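Local coordinates for protein PBP5 (Haemophilus influenzae, PDB 3A3J) that removes the C-terminal D-alanine from peptidoglycan precursor peptides, acting as a serine-type D-alanyl-D-alanine carboxypeptidase of the penicillin-binding protein group, at residues T3-T8 with L246-A251; N135-H140 with P145-S150; E174-F177 with I182-P185; M284-T289 with A332-Q337. All coordinates share one frame; numbering follows the deposited sequence.

In the fold
Contacts 2 and 3 belong to the carboxypeptidase part of the chain and contact 4 to the C-terminal domain. Contact 1 ties the N-terminal arm to helix 235-252, and contacts 2 and 3 both fall within the long chain loop that it closes. Those two, their centres 26 Å apart, lie near the probable active-site residues Ser36, Lys39 and Ser99: the side chain of Thr138 in contact 2 is about 8 Å from that of Lys39 and about 9 Å from that of Ser36, and the side chain of Gln184 in contact 3 about 8 Å from that of Ser99. Contact 4 is remote, its centre 41 Å from that of contact 3, yet its nearest atoms come within about 7 Å of contact 1.

Contact 1: T3-T8 with L246-A251; sequences TPPQIT and LQWGFA
Thr3, Pro4 and Pro5, in the N-terminal arm that leads into strand 11-16, lie across Trp248 on helix 235-252, so the N-terminal arm is fastened to a helix far along the chain, at the surface. One indole does nearly all the work. Trp248 has CG anti to its backbone N (chi1 -177°), which carries the ring out from the helix to the arm. There its NE1 donates to the backbone oxygen Thr3 O at 2.6 Å; the bond is short but bent, with 135° at the hydrogen, and the oxygen sits 25° out of the ring plane. Pro5 comes in over one face of the indole, crossing it at about a right angle. Pro5 CD stands 3.6 Å from the centroid of the five-membered ring of Trp248, almost on the ring normal, and Pro5 CG is 3.5 Å from Trp248 CG. Pro4 approaches the benzo part obliquely, with Pro4 CA 3.5 Å from Trp248 CZ2. Leu14 and Thr24 also touch the indole, and Phe253 meets it edge to face.

Proline suits this arm: it keeps the chain in an extended, polyproline-like course and brings no N-H that would need an acceptor. Its CD, bonded to the amide nitrogen, carries slightly polarised C-H groups, consistent with a CH-pi attraction to the electron-rich indole, while NE1 satisfies a main-chain carbonyl.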
loop_
_atom_site.group_PDB
_atom_site.type_symbol
_atom_site.label_atom_id
_atom_site.label_comp_id
_atom_site.label_asym_id
_atom_site.label_seq_id
_atom_site.Cartn_x
_atom_site.Cartn_y
_atom_site.Cartn_z
ATOM N N THR A 3 -6.740 -12.256 -21.314
ATOM C CA THR A 3 -8.040 -11.647 -21.030
ATOM C C THR A 3 -8.172 -11.251 -19.559
ATOM O O THR A 3 -8.063 -12.090 -18.666
ATOM C CB THR A 3 -9.221 -12.578 -21.383
ATOM O OG1 THR A 3 -9.018 -13.140 -22.685
ATOM C CG2 THR A 3 -10.584 -11.819 -21.332
ATOM N N PRO A 4 -8.376 -9.956 -19.309
ATOM C CA PRO A 4 -8.758 -9.448 -17.983
ATOM C C PRO A 4 -10.169 -9.929 -17.583
ATOM O O PRO A 4 -11.031 -10.084 -18.456
ATOM C CB PRO A 4 -8.765 -7.919 -18.193
ATOM C CG PRO A 4 -8.874 -7.717 -19.703
ATOM C CD PRO A 4 -8.128 -8.882 -20.284
ATOM N N PRO A 5 -10.428 -10.154 -16.279
ATOM C CA PRO A 5 -11.775 -10.601 -15.988
ATOM C C PRO A 5 -12.742 -9.453 -16.141
ATOM O O PRO A 5 -12.347 -8.294 -16.257
ATOM C CB PRO A 5 -11.714 -11.067 -14.514
ATOM C CG PRO A 5 -10.331 -10.720 -14.016
ATOM C CD PRO A 5 -9.715 -9.782 -15.052
ATOM N N GLN A 6 -14.011 -9.799 -16.186
ATOM C CA GLN A 6 -15.055 -8.819 -16.230
ATOM C C GLN A 6 -15.488 -8.524 -14.789
ATOM O O GLN A 6 -15.903 -9.422 -14.075
ATOM C CB GLN A 6 -16.203 -9.360 -17.058
ATOM C CG GLN A 6 -17.478 -8.631 -16.811
ATOM C CD GLN A 6 -17.521 -7.323 -17.555
ATOM O OE1 GLN A 6 -18.013 -6.306 -17.033
ATOM N NE2 GLN A 6 -17.014 -7.330 -18.798
ATOM N N ILE A 7 -15.399 -7.256 -14.380
ATOM C CA ILE A 7 -15.449 -6.851 -12.964
ATOM C C ILE A 7 -16.586 -5.894 -12.831
ATOM O O ILE A 7 -16.693 -4.966 -13.624
ATOM C CB ILE A 7 -14.164 -6.149 -12.614
ATOM C CG1 ILE A 7 -13.020 -7.146 -12.790
ATOM C CG2 ILE A 7 -14.168 -5.597 -11.163
ATOM C CD1 ILE A 7 -13.082 -8.302 -11.774
ATOM N N THR A 8 -17.460 -6.131 -11.865
ATOM C CA THR A 8 -18.572 -5.234 -11.606
ATOM C C THR A 8 -18.118 -4.163 -10.624
ATOM O O THR A 8 -18.150 -4.393 -9.400
ATOM C CB THR A 8 -19.683 -6.050 -10.955
ATOM O OG1 THR A 8 -20.415 -6.697 -11.975
ATOM C CG2 THR A 8 -20.641 -5.218 -10.183
ATOM N N LEU A 246 -7.977 -11.079 -7.597
ATOM C CA LEU A 246 -6.827 -11.687 -7.002
ATOM C C LEU A 246 -6.497 -13.057 -7.706
ATOM O O LEU A 246 -5.346 -13.300 -8.091
ATOM C CB LEU A 246 -7.044 -11.837 -5.510
ATOM C CG LEU A 246 -7.213 -10.497 -4.764
ATOM C CD1 LEU A 246 -7.602 -10.778 -3.304
ATOM C CD2 LEU A 246 -5.908 -9.655 -4.839
ATOM N N GLN A 247 -7.506 -13.928 -7.851
ATOM C CA GLN A 247 -7.343 -15.261 -8.462
ATOM C C GLN A 247 -6.904 -15.186 -9.910
ATOM O O GLN A 247 -6.067 -15.949 -10.320
ATOM C CB GLN A 247 -8.624 -16.096 -8.341
ATOM C CG GLN A 247 -8.909 -16.588 -6.923
ATOM C CD GLN A 247 -10.280 -17.289 -6.880
ATOM O OE1 GLN A 247 -11.177 -17.001 -7.714
ATOM N NE2 GLN A 247 -10.429 -18.227 -5.954
ATOM N N TRP A 248 -7.444 -14.256 -10.678
ATOM C CA TRP A 248 -6.931 -14.022 -12.004
ATOM C C TRP A 248 -5.481 -13.639 -11.941
ATOM O O TRP A 248 -4.656 -14.007 -12.826
ATOM C CB TRP A 248 -7.665 -12.858 -12.614
ATOM C CG TRP A 248 -7.287 -12.527 -14.025
ATOM C CD1 TRP A 248 -7.673 -13.206 -15.159
ATOM C CD2 TRP A 248 -6.498 -11.406 -14.484
ATOM N NE1 TRP A 248 -7.200 -12.573 -16.275
ATOM C CE2 TRP A 248 -6.460 -11.477 -15.899
ATOM C CE3 TRP A 248 -5.811 -10.367 -13.844
ATOM C CZ2 TRP A 248 -5.758 -10.549 -16.675
ATOM C CZ3 TRP A 248 -5.137 -9.446 -14.603
ATOM C CH2 TRP A 248 -5.121 -9.531 -16.015
ATOM N N GLY A 249 -5.152 -12.830 -10.933
ATOM C CA GLY A 249 -3.761 -12.415 -10.773
ATOM C C GLY A 249 -2.874 -13.596 -10.451
ATOM O O GLY A 249 -1.947 -13.871 -11.188
ATOM N N PHE A 250 -3.144 -14.325 -9.380
ATOM C CA PHE A 250 -2.321 -15.475 -9.029
ATOM C C PHE A 250 -2.360 -16.605 -10.100
ATOM O O PHE A 250 -1.413 -17.388 -10.194
ATOM C CB PHE A 250 -2.721 -16.070 -7.691
ATOM C CG PHE A 250 -2.500 -15.157 -6.521
ATOM C CD1 PHE A 250 -1.241 -14.563 -6.281
ATOM C CD2 PHE A 250 -3.545 -14.911 -5.627
ATOM C CE1 PHE A 250 -1.054 -13.728 -5.178
ATOM C CE2 PHE A 250 -3.372 -14.104 -4.536
ATOM C CZ PHE A 250 -2.159 -13.484 -4.307
ATOM N N ALA A 251 -3.446 -16.684 -10.879
ATOM C CA ALA A 251 -3.575 -17.702 -11.937
ATOM C C ALA A 251 -2.642 -17.396 -13.072
ATOM O O ALA A 251 -2.017 -18.296 -13.608
ATOM C CB ALA A 251 -5.016 -17.776 -12.496
#

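Contact 2: N135-H140 with P145-S150; sequences NFTTPH and PNQYSS
Gln147 reaches across to Thr137 and Thr138 and offers them a single atom, OE1, as a shared acceptor. Thr138 OG1 donates to Gln147 OE1 at 2.8 Å, in the carbonyl plane and on a lone pair. The backbone Thr137 N reaches the same Gln147 OE1 at 2.9 Å from well above that plane, and Thr138 N adds a weak third bond. Glutamine suits the place because its chain, extended beyond CG, is long enough to bring a carbonyl to main-chain donors beyond the reach of its own backbone.

At the other end Asn135 and Tyr148 form a hydrogen-bonded antiparallel pair, a single beta bridge that pins together two parts of the long connection between helix 115-128 and helix 151-164. Asn135 N donates to Tyr148 O at 2.8 Å, and Tyr148 N to Asn135 O at 3.1 Å. Asparagine adds a side-chain donor to this bridge: Asn135 ND2 meets Asn146 O at 2.8 Å and an almost straight 174°, with the oxygen in the amide plane. Asn135 N also lies over one face of the Tyr148 ring, and Asn135 CB is 3.4 Å from Tyr148 CZ. Outside the pair of segments, Asp144 OD2 engages Thr137 OG1, Gly141 N bonds to Thr138 OG1, and His140 O is hydrogen-bonded to NZ of Lys39, the probable proton acceptor.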
loop_
_atom_site.group_PDB
_atom_site.type_symbol
_atom_site.label_atom_id
_atom_site.label_comp_id
_atom_site.label_asym_id
_atom_site.label_seq_id
_atom_site.Cartn_x
_atom_site.Cartn_y
_atom_site.Cartn_z
ATOM N N ASN A 135 -7.137 13.643 -1.651
ATOM C CA ASN A 135 -7.078 14.722 -0.658
ATOM C C ASN A 135 -7.995 14.431 0.539
ATOM O O ASN A 135 -9.160 14.165 0.366
ATOM C CB ASN A 135 -7.523 16.071 -1.273
ATOM C CG ASN A 135 -7.397 17.211 -0.281
ATOM O OD1 ASN A 135 -6.308 17.535 0.104
ATOM N ND2 ASN A 135 -8.492 17.723 0.210
ATOM N N PHE A 136 -7.466 14.518 1.742
ATOM C CA PHE A 136 -8.265 14.224 2.928
ATOM C C PHE A 136 -8.696 15.507 3.624
ATOM O O PHE A 136 -7.935 16.483 3.716
ATOM C CB PHE A 136 -7.482 13.341 3.887
ATOM C CG PHE A 136 -7.105 12.017 3.301
ATOM C CD1 PHE A 136 -8.094 11.077 2.974
ATOM C CD2 PHE A 136 -5.786 11.716 3.011
ATOM C CE1 PHE A 136 -7.762 9.848 2.416
ATOM C CE2 PHE A 136 -5.461 10.459 2.413
ATOM C CZ PHE A 136 -6.434 9.545 2.135
ATOM N N THR A 137 -9.910 15.476 4.156
ATOM C CA THR A 137 -10.409 16.565 5.002
ATOM C C THR A 137 -10.773 16.076 6.412
ATOM O O THR A 137 -11.134 16.883 7.210
ATOM C CB THR A 137 -11.665 17.192 4.407
ATOM O OG1 THR A 137 -12.642 16.167 4.228
ATOM C CG2 THR A 137 -11.424 17.946 3.022
ATOM N N THR A 138 -10.658 14.770 6.729
ATOM C CA THR A 138 -11.154 14.193 7.979
ATOM C C THR A 138 -10.284 13.030 8.287
ATOM O O THR A 138 -9.639 12.486 7.397
ATOM C CB THR A 138 -12.592 13.598 7.817
ATOM O OG1 THR A 138 -12.570 12.503 6.861
ATOM C CG2 THR A 138 -13.622 14.661 7.378
ATOM N N PRO A 139 -10.290 12.586 9.551
ATOM C CA PRO A 139 -9.556 11.350 9.813
ATOM C C PRO A 139 -10.435 10.058 9.626
ATOM O O PRO A 139 -9.899 8.927 9.693
ATOM C CB PRO A 139 -9.124 11.520 11.257
ATOM C CG PRO A 139 -10.216 12.355 11.884
ATOM C CD PRO A 139 -10.851 13.188 10.790
ATOM N N HIS A 140 -11.731 10.224 9.307
ATOM C CA HIS A 140 -12.603 9.076 9.231
ATOM C C HIS A 140 -13.215 8.805 7.882
ATOM O O HIS A 140 -13.687 7.707 7.676
ATOM C CB HIS A 140 -13.737 9.223 10.262
ATOM C CG HIS A 140 -14.312 10.618 10.353
ATOM N ND1 HIS A 140 -14.956 11.236 9.300
ATOM C CD2 HIS A 140 -14.341 11.509 11.387
ATOM C CE1 HIS A 140 -15.359 12.442 9.670
ATOM N NE2 HIS A 140 -15.008 12.626 10.937
ATOM N N PRO A 145 -17.279 16.756 -0.717
ATOM C CA PRO A 145 -16.720 16.692 -2.097
ATOM C C PRO A 145 -15.241 17.113 -2.245
ATOM O O PRO A 145 -14.660 16.933 -3.308
ATOM C CB PRO A 145 -17.668 17.583 -2.911
ATOM C CG PRO A 145 -18.225 18.582 -1.882
ATOM C CD PRO A 145 -18.266 17.845 -0.537
ATOM N N ASN A 146 -14.624 17.632 -1.196
ATOM C CA ASN A 146 -13.227 18.030 -1.250
ATOM C C ASN A 146 -12.319 16.900 -0.790
ATOM O O ASN A 146 -11.067 17.039 -0.686
ATOM C CB ASN A 146 -12.999 19.221 -0.334
ATOM C CG ASN A 146 -13.735 20.458 -0.798
ATOM O OD1 ASN A 146 -13.970 20.646 -1.999
ATOM N ND2 ASN A 146 -14.132 21.307 0.158
ATOM N N GLN A 147 -12.957 15.781 -0.465
ATOM C CA GLN A 147 -12.229 14.635 0.040
ATOM C C GLN A 147 -12.419 13.436 -0.895
ATOM O O GLN A 147 -13.569 12.987 -1.130
ATOM C CB GLN A 147 -12.724 14.324 1.448
ATOM C CG GLN A 147 -11.996 13.189 2.032
ATOM C CD GLN A 147 -12.344 12.969 3.444
ATOM O OE1 GLN A 147 -11.472 13.030 4.290
ATOM N NE2 GLN A 147 -13.637 12.642 3.729
ATOM N N TYR A 148 -11.301 12.941 -1.466
ATOM C CA TYR A 148 -11.364 12.011 -2.616
ATOM C C TYR A 148 -10.080 11.215 -2.638
ATOM O O TYR A 148 -9.066 11.576 -1.988
ATOM C CB TYR A 148 -11.535 12.734 -4.018
ATOM C CG TYR A 148 -10.535 13.864 -4.218
ATOM C CD1 TYR A 148 -9.259 13.609 -4.703
ATOM C CD2 TYR A 148 -10.837 15.182 -3.803
ATOM C CE1 TYR A 148 -8.319 14.628 -4.819
ATOM C CE2 TYR A 148 -9.920 16.195 -3.926
ATOM C CZ TYR A 148 -8.669 15.904 -4.433
ATOM O OH TYR A 148 -7.745 16.868 -4.544
ATOM N N SER A 149 -10.133 10.096 -3.347
ATOM C CA SER A 149 -8.937 9.327 -3.572
ATOM C C SER A 149 -9.204 8.636 -4.875
ATOM O O SER A 149 -10.186 8.957 -5.609
ATOM C CB SER A 149 -8.654 8.335 -2.435
ATOM O OG SER A 149 -7.302 7.835 -2.496
ATOM N N SER A 150 -8.381 7.651 -5.154
ATOM C CA SER A 150 -8.592 6.820 -6.360
ATOM C C SER A 150 -8.084 5.392 -6.085
ATOM O O SER A 150 -7.325 5.140 -5.111
ATOM C CB SER A 150 -7.840 7.456 -7.535
ATOM O OG SER A 150 -6.469 7.116 -7.373
#

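Contact 3: E174-F177 with I182-P185; sequences EKDF and IKQP
The carboxylate of Asp176 has the side chain of Lys183 over one face: Lys183 CE lies 3.9 Å from Asp176 CG, nearly straight above the plane. Lys183 NZ, also above that plane, is 3.9 Å from Asp176 OD2, a long salt bridge. The Asp176 carboxylate stands up to this partner because CG is placed between the backbone N and the carbonyl carbon (chi1 55°). On the opposite side of the hairpin the Phe177 ring leads away from 182-185 and packs on Met78 and helix 88-98. The amide of Gln184 uses NE2, which donates to a water at 2.6 Å and to Lys77 O.

Phe177 and Gln184 are the hydrogen-bonded antiparallel pair of this two-stranded hairpin, with Phe177 N to Gln184 O at 2.8 Å and Gln184 N to Phe177 O at 3.0 Å. The water from Gln184 NE2 donates in turn to Phe177 O at 3.0 Å, so that carbonyl accepts twice. Asp176 and Pro185 form the non-hydrogen-bonded pair, where a proline costs no cross-strand N-H.

Two backbone bonds and a water bridge therefore carry most of the polar grip, whereas the Asp176–Lys183 pair, at its long separation, probably adds only a weak electrostatic attraction.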
loop_
_atom_site.group_PDB
_atom_site.type_symbol
_atom_site.label_atom_id
_atom_site.label_comp_id
_atom_site.label_asym_id
_atom_site.label_seq_id
_atom_site.Cartn_x
_atom_site.Cartn_y
_atom_site.Cartn_z
ATOM N N GLU A 174 -7.152 -9.209 11.945
ATOM C CA GLU A 174 -7.876 -9.633 13.139
ATOM C C GLU A 174 -9.343 -9.646 12.729
ATOM O O GLU A 174 -9.795 -8.706 12.073
ATOM C CB GLU A 174 -7.613 -8.687 14.323
ATOM C CG GLU A 174 -6.182 -8.846 14.795
ATOM C CD GLU A 174 -5.873 -7.877 15.905
ATOM O OE1 GLU A 174 -6.831 -7.212 16.333
ATOM O OE2 GLU A 174 -4.705 -7.731 16.319
ATOM N N LYS A 175 -10.055 -10.733 13.068
ATOM C CA LYS A 175 -11.430 -10.994 12.553
ATOM C C LYS A 175 -12.560 -10.276 13.324
ATOM O O LYS A 175 -13.649 -10.039 12.780
ATOM C CB LYS A 175 -11.686 -12.523 12.514
ATOM C CG LYS A 175 -10.925 -13.252 11.301
ATOM C CD LYS A 175 -11.631 -14.569 10.902
ATOM C CE LYS A 175 -10.717 -15.746 10.640
ATOM N NZ LYS A 175 -9.626 -15.396 9.781
ATOM N N ASP A 176 -12.273 -9.900 14.563
ATOM C CA ASP A 176 -13.230 -9.137 15.416
ATOM C C ASP A 176 -12.493 -8.350 16.484
ATOM O O ASP A 176 -11.289 -8.515 16.645
ATOM C CB ASP A 176 -14.294 -10.061 16.052
ATOM C CG ASP A 176 -13.678 -11.201 16.824
ATOM O OD1 ASP A 176 -12.906 -10.958 17.745
ATOM O OD2 ASP A 176 -13.920 -12.383 16.475
ATOM N N PHE A 177 -13.209 -7.519 17.243
ATOM C CA PHE A 177 -12.518 -6.766 18.319
ATOM C C PHE A 177 -13.571 -6.505 19.361
ATOM O O PHE A 177 -14.665 -6.031 19.058
ATOM C CB PHE A 177 -11.996 -5.405 17.766
ATOM C CG PHE A 177 -11.476 -4.411 18.829
ATOM C CD1 PHE A 177 -10.518 -4.783 19.748
ATOM C CD2 PHE A 177 -11.870 -3.081 18.811
ATOM C CE1 PHE A 177 -10.032 -3.865 20.664
ATOM C CE2 PHE A 177 -11.328 -2.138 19.730
ATOM C CZ PHE A 177 -10.399 -2.529 20.603
ATOM N N ILE A 182 -18.713 -4.586 23.799
ATOM C CA ILE A 182 -19.299 -4.776 22.508
ATOM C C ILE A 182 -18.218 -5.495 21.616
ATOM O O ILE A 182 -17.039 -5.115 21.601
ATOM C CB ILE A 182 -19.639 -3.441 21.891
ATOM C CG1 ILE A 182 -20.365 -2.545 22.920
ATOM C CG2 ILE A 182 -20.405 -3.608 20.580
ATOM C CD1 ILE A 182 -21.824 -2.672 22.905
ATOM N N LYS A 183 -18.644 -6.584 20.960
ATOM C CA LYS A 183 -17.830 -7.357 20.080
ATOM C C LYS A 183 -18.250 -7.025 18.669
ATOM O O LYS A 183 -19.417 -7.123 18.336
ATOM C CB LYS A 183 -18.068 -8.832 20.346
ATOM C CG LYS A 183 -17.023 -9.686 19.665
ATOM C CD LYS A 183 -17.382 -11.138 19.682
ATOM C CE LYS A 183 -16.111 -11.888 19.858
ATOM N NZ LYS A 183 -16.376 -13.261 19.343
ATOM N N GLN A 184 -17.337 -6.549 17.824
ATOM C CA GLN A 184 -17.774 -6.337 16.456
ATOM C C GLN A 184 -16.762 -7.022 15.503
ATOM O O GLN A 184 -15.564 -7.225 15.836
ATOM C CB GLN A 184 -17.933 -4.828 16.145
ATOM C CG GLN A 184 -18.695 -3.980 17.223
ATOM C CD GLN A 184 -18.631 -2.468 16.872
ATOM O OE1 GLN A 184 -19.524 -1.936 16.209
ATOM N NE2 GLN A 184 -17.532 -1.818 17.222
ATOM N N PRO A 185 -17.237 -7.390 14.329
ATOM C CA PRO A 185 -16.369 -8.157 13.390
ATOM C C PRO A 185 -15.569 -7.216 12.455
ATOM O O PRO A 185 -16.080 -6.187 12.064
ATOM C CB PRO A 185 -17.376 -8.967 12.531
ATOM C CG PRO A 185 -18.612 -8.112 12.479
ATOM C CD PRO A 185 -18.639 -7.297 13.881
HETATM O O HOH W 1 -15.733 -3.236 18.503
#

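Contact 4: M284-T289 with A332-Q337; sequences MDHFIT and ASANLQ
His286, Ala332 and Ala334 account for most of the surface buried here. The methyl of Ala334 lies over one face of the imidazole: Ala334 CB is 3.5 Å from the centroid of the His286 ring, 16° off its normal, a CH-pi contact. It stands nearest the ND1–CE1 side, with Ala334 CB 3.4 Å from His286 CE1. The ring is brought under the methyl by CG lying anti to the backbone N (chi1 -170°). His286 NE2 comes within 3.4 Å of Ser333 O, but the angle is too poor for a hydrogen bond. A flat ring suits this place because it offers a face on which the methyl can rest.

Two residues before Ala334, Ala332 makes a purely aliphatic contact: its CB meets Ile288 CG2 at 3.7 Å, and that same isoleucine branch lies at the edge of the His286 ring. Alanine puts only a methyl at each site, which suits strand axes 8.3 Å apart.

The strands run antiparallel, 172° between their directions, yet each is hydrogen-bonded within its own sheet: His286 and Ile288 to strand 253-259, Ala332 and Ala334 to strand 318-326. Such face-to-face packing of two sheets through alternate side chains is that of a beta sandwich, as in the C-terminal domain of this family.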
loop_
_atom_site.group_PDB
_atom_site.type_symbol
_atom_site.label_atom_id
_atom_site.label_comp_id
_atom_site.label_asym_id
_atom_site.label_seq_id
_atom_site.Cartn_x
_atom_site.Cartn_y
_atom_site.Cartn_z
ATOM N N MET A 284 19.539 -1.606 -4.517
ATOM C CA MET A 284 18.246 -2.121 -4.029
ATOM C C MET A 284 17.709 -3.276 -4.864
ATOM O O MET A 284 18.041 -3.400 -6.082
ATOM C CB MET A 284 17.217 -1.011 -3.973
ATOM C CG MET A 284 17.188 -0.317 -2.567
ATOM S SD MET A 284 15.769 0.837 -2.297
ATOM C CE MET A 284 14.325 -0.276 -2.407
ATOM N N ASP A 285 16.896 -4.113 -4.206
ATOM C CA ASP A 285 16.228 -5.267 -4.844
ATOM C C ASP A 285 15.375 -4.776 -5.965
ATOM O O ASP A 285 14.998 -3.644 -5.950
ATOM C CB ASP A 285 15.298 -5.938 -3.844
ATOM C CG ASP A 285 16.025 -6.813 -2.871
ATOM O OD1 ASP A 285 17.256 -6.960 -2.978
ATOM O OD2 ASP A 285 15.339 -7.384 -2.005
ATOM N N HIS A 286 15.076 -5.613 -6.946
ATOM C CA HIS A 286 14.174 -5.226 -8.013
ATOM C C HIS A 286 13.381 -6.464 -8.392
ATOM O O HIS A 286 13.894 -7.584 -8.232
ATOM C CB HIS A 286 14.926 -4.760 -9.266
ATOM C CG HIS A 286 14.033 -4.126 -10.280
ATOM N ND1 HIS A 286 13.771 -2.771 -10.301
ATOM C CD2 HIS A 286 13.311 -4.662 -11.296
ATOM C CE1 HIS A 286 12.913 -2.499 -11.278
ATOM N NE2 HIS A 286 12.612 -3.634 -11.892
ATOM N N PHE A 287 12.154 -6.267 -8.890
ATOM C CA PHE A 287 11.211 -7.385 -9.074
ATOM C C PHE A 287 10.458 -7.097 -10.314
ATOM O O PHE A 287 10.165 -5.942 -10.599
ATOM C CB PHE A 287 10.182 -7.530 -7.933
ATOM C CG PHE A 287 10.790 -7.850 -6.584
ATOM C CD1 PHE A 287 10.946 -9.166 -6.170
ATOM C CD2 PHE A 287 11.124 -6.827 -5.702
ATOM C CE1 PHE A 287 11.473 -9.468 -4.947
ATOM C CE2 PHE A 287 11.667 -7.131 -4.484
ATOM C CZ PHE A 287 11.844 -8.438 -4.097
ATOM N N ILE A 288 10.134 -8.127 -11.073
ATOM C CA ILE A 288 9.306 -7.851 -12.219
ATOM C C ILE A 288 8.136 -8.810 -12.228
ATOM O O ILE A 288 8.161 -9.860 -11.584
ATOM C CB ILE A 288 10.110 -7.858 -13.571
ATOM C CG1 ILE A 288 10.614 -9.263 -13.904
ATOM C CG2 ILE A 288 11.243 -6.834 -13.509
ATOM C CD1 ILE A 288 10.863 -9.447 -15.457
ATOM N N THR A 289 7.098 -8.426 -12.925
ATOM C CA THR A 289 5.953 -9.271 -13.034
ATOM C C THR A 289 5.737 -9.663 -14.505
ATOM O O THR A 289 5.621 -8.808 -15.367
ATOM C CB THR A 289 4.709 -8.522 -12.461
ATOM O OG1 THR A 289 4.942 -8.199 -11.078
ATOM C CG2 THR A 289 3.420 -9.366 -12.629
ATOM N N ALA A 332 10.286 -4.517 -19.032
ATOM C CA ALA A 332 10.639 -3.976 -17.714
ATOM C C ALA A 332 12.127 -3.621 -17.671
ATOM O O ALA A 332 12.947 -4.355 -18.207
ATOM C CB ALA A 332 10.348 -5.023 -16.645
ATOM N N SER A 333 12.477 -2.544 -16.974
ATOM C CA SER A 333 13.863 -2.098 -16.874
ATOM C C SER A 333 14.174 -1.666 -15.441
ATOM O O SER A 333 13.306 -1.697 -14.593
ATOM C CB SER A 333 14.106 -0.940 -17.844
ATOM O OG SER A 333 14.004 0.300 -17.177
ATOM N N ALA A 334 15.405 -1.259 -15.167
ATOM C CA ALA A 334 15.828 -0.887 -13.830
ATOM C C ALA A 334 17.241 -0.335 -13.908
ATOM O O ALA A 334 18.050 -0.825 -14.684
ATOM C CB ALA A 334 15.834 -2.087 -12.957
ATOM N N ASN A 335 17.556 0.641 -13.074
ATOM C CA ASN A 335 18.848 1.266 -13.111
ATOM C C ASN A 335 19.981 0.323 -12.812
ATOM O O ASN A 335 19.815 -0.647 -12.121
ATOM C CB ASN A 335 18.900 2.469 -12.167
ATOM C CG ASN A 335 17.995 3.557 -12.613
ATOM O OD1 ASN A 335 17.583 3.615 -13.786
ATOM N ND2 ASN A 335 17.671 4.440 -11.707
ATOM N N LEU A 336 21.143 0.641 -13.362
ATOM C CA LEU A 336 22.365 -0.108 -13.095
ATOM C C LEU A 336 23.340 0.884 -12.522
ATOM O O LEU A 336 23.507 1.972 -13.063
ATOM C CB LEU A 336 22.896 -0.631 -14.407
ATOM C CG LEU A 336 24.053 -1.599 -14.417
ATOM C CD1 LEU A 336 23.771 -2.852 -13.602
ATOM C CD2 LEU A 336 24.283 -1.957 -15.895
ATOM N N GLN A 337 24.001 0.518 -11.444
ATOM C CA GLN A 337 24.873 1.458 -10.785
ATOM C C GLN A 337 26.277 0.940 -10.631
ATOM O O GLN A 337 26.547 -0.267 -10.647
ATOM C CB GLN A 337 24.341 1.856 -9.385
ATOM C CG GLN A 337 22.903 2.347 -9.316
ATOM C CD GLN A 337 22.358 2.200 -7.878
ATOM O OE1 GLN A 337 21.812 1.152 -7.522
ATOM N NE2 GLN A 337 22.594 3.215 -7.032
#